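Local atomic coordinates of rhizobiales Sp. Pch2 (Marine metagenome, PDB entry 6PB3), a protein that probably acts as a hexameric AAA+ ATPase that remodels HORMA domain proteins to regulate cGAS-like signalling in bacterial immunity against phages. Residues T237-G241 and T242-G246. Residues are numbered along the deposited sequence; the frame is centred on the assembly and turned at random.
Sequences TTLQG and TGVTG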
ATOM      1  N   THR A 237       5.452 -38.534  14.336  1.00 65.89           N
ATOM      2  CA  THR A 237       4.352 -38.890  15.230  1.00 63.76           C
ATOM      3  C   THR A 237       3.111 -39.313  14.450  1.00 62.51           C
ATOM      4  O   THR A 237       2.458 -40.303  14.798  1.00 65.31           O
ATOM      5  CB  THR A 237       4.011 -37.722  16.150  1.00 64.88           C
ATOM      6  OG1 THR A 237       5.155 -37.392  16.952  1.00 67.28           O
ATOM      7  CG2 THR A 237       2.852 -38.092  17.063  1.00 72.77           C
ATOM      8  N   THR A 238       2.768 -38.575  13.391  1.00 60.33           N
ATOM      9  CA  THR A 238       1.589 -38.942  12.611  1.00 56.44           C
ATOM     10  C   THR A 238       1.794 -40.263  11.878  1.00 62.70           C
ATOM     11  O   THR A 238       0.872 -41.084  11.794  1.00 69.86           O
ATOM     12  CB  THR A 238       1.240 -37.828  11.622  1.00 64.64           C
ATOM     13  OG1 THR A 238       1.019 -36.606  12.342  1.00 70.98           O
ATOM     14  CG2 THR A 238      -0.012 -38.177  10.861  1.00 82.01           C
ATOM     15  N   LEU A 239       2.985 -40.496  11.341  1.00 61.82           N
ATOM     16  CA  LEU A 239       3.191 -41.658  10.493  1.00 70.63           C
ATOM     17  C   LEU A 239       3.624 -42.888  11.261  1.00 71.61           C
ATOM     18  O   LEU A 239       3.923 -43.907  10.634  1.00 67.66           O
ATOM     19  CB  LEU A 239       4.231 -41.352   9.421  1.00 71.16           C
ATOM     20  CG  LEU A 239       3.716 -40.454   8.309  1.00 72.76           C
ATOM     21  CD1 LEU A 239       4.748 -40.407   7.201  1.00 75.15           C
ATOM     22  CD2 LEU A 239       2.363 -40.957   7.799  1.00 77.31           C
ATOM     23  N   GLN A 240       3.673 -42.817  12.587  1.00 65.98           N
ATOM     24  CA  GLN A 240       4.170 -43.933  13.375  1.00 66.23           C
ATOM     25  C   GLN A 240       3.272 -45.148  13.185  1.00 75.06           C
ATOM     26  O   GLN A 240       2.044 -45.038  13.152  1.00 77.14           O
ATOM     27  CB  GLN A 240       4.248 -43.531  14.853  1.00 86.26           C
ATOM     28  CG  GLN A 240       4.482 -44.672  15.836  1.00 90.19           C
ATOM     29  CD  GLN A 240       3.200 -45.390  16.212  1.00 91.38           C
ATOM     30  OE1 GLN A 240       2.195 -44.762  16.558  1.00 91.43           O
ATOM     31  NE2 GLN A 240       3.221 -46.718  16.123  1.00 94.16           N
ATOM     32  N   GLY A 241       3.895 -46.315  13.057  1.00 82.33           N
ATOM     33  CA  GLY A 241       3.135 -47.526  12.863  1.00 85.52           C
ATOM     34  C   GLY A 241       2.634 -47.741  11.457  1.00 94.58           C
ATOM     35  O   GLY A 241       1.871 -48.683  11.228  1.00112.49           O
ATOM     36  N   THR A 242       3.020 -46.895  10.508  1.00 84.07           N
ATOM     37  CA  THR A 242       2.669 -47.096   9.110  1.00 79.24           C
ATOM     38  C   THR A 242       3.797 -47.725   8.315  1.00 78.51           C
ATOM     39  O   THR A 242       3.608 -48.018   7.132  1.00 84.46           O
ATOM     40  CB  THR A 242       2.279 -45.771   8.453  1.00 77.45           C
ATOM     41  OG1 THR A 242       3.420 -44.905   8.426  1.00 86.08           O
ATOM     42  CG2 THR A 242       1.146 -45.093   9.213  1.00 71.27           C
ATOM     43  N   GLY A 243       4.963 -47.930   8.925  1.00 81.76           N
ATOM     44  CA  GLY A 243       6.069 -48.537   8.215  1.00 74.94           C
ATOM     45  C   GLY A 243       6.875 -47.581   7.365  1.00 83.48           C
ATOM     46  O   GLY A 243       7.755 -48.025   6.619  1.00 78.92           O
ATOM     47  N   VAL A 244       6.600 -46.281   7.453  1.00 88.97           N
ATOM     48  CA  VAL A 244       7.409 -45.287   6.758  1.00 89.80           C
ATOM     49  C   VAL A 244       8.798 -45.234   7.382  1.00 89.54           C
ATOM     50  O   VAL A 244       8.942 -45.064   8.600  1.00 92.73           O
ATOM     51  CB  VAL A 244       6.726 -43.913   6.808  1.00 80.49           C
ATOM     52  CG1 VAL A 244       7.674 -42.838   6.309  1.00 74.57           C
ATOM     53  CG2 VAL A 244       5.449 -43.937   5.985  1.00 76.83           C
ATOM     54  N   THR A 245       9.828 -45.373   6.547  1.00 83.18           N
ATOM     55  CA  THR A 245      11.194 -45.375   7.046  1.00 80.04           C
ATOM     56  C   THR A 245      11.603 -43.974   7.493  1.00 83.28           C
ATOM     57  O   THR A 245      10.951 -42.969   7.181  1.00 73.73           O
ATOM     58  CB  THR A 245      12.169 -45.883   5.980  1.00 95.15           C
ATOM     59  OG1 THR A 245      12.423 -44.849   5.021  1.00100.05           O
ATOM     60  CG2 THR A 245      11.599 -47.106   5.267  1.00103.11           C
ATOM     61  N   GLY A 246      12.699 -43.919   8.250  1.00 85.27           N
ATOM     62  CA  GLY A 246      13.255 -42.630   8.622  1.00 85.07           C
ATOM     63  C   GLY A 246      13.772 -41.869   7.419  1.00 84.27           C
ATOM     64  O   GLY A 246      13.663 -40.640   7.351  1.00 89.73           O
TER
HETATM   65  O   HOH W   1       6.185 -47.382  12.078  1.00 90.65           O
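With chi1 at 65°, Thr242 tucks OG1 between its own backbone N and carbonyl carbon, on the side where Leu239 O lies; Leu239, its CG beside the backbone N (chi1 -74°), meanwhile extends CD1 to the methyls of Val244. The hydroxyl of Thr242 donates to Leu239 O, with OG1 2.5 Å from that oxygen, a length to be read with caution. The same carbonyl accepts the backbone amide as well, Thr242 N to Leu239 O measuring 3.1 Å, with the donor tilted 34° from the carbonyl plane. If the hydroxyl bond is as modelled, one residue holds a single oxygen through both its backbone and its side chain. The amide bond closes a type II beta turn from Leu239 to Thr242, in which Gly241, with a positive phi, takes the third position usual for glycine. This turn leads the chain out of helix 228-239 and toward helix 246-255, which Thr245 precedes as N-cap, its OG1 hydrogen-bonded to Gln248 N. Apolar packing joins the two ends of the link: Leu239 CD1 lies 3.8 Å from Val244 CG2 and almost as close to Val244 CG1, so that one leucine methyl faces both branches of the valine. Leu252 and Ile249 of helix 246-255 touch Leu239 and Val244, respectively. A water accepts from Gly241 N at 2.7 Å and weakly from Gly243 N, while Gln240 NE2 hydrogen-bonds to Ala62 O of the second subunit.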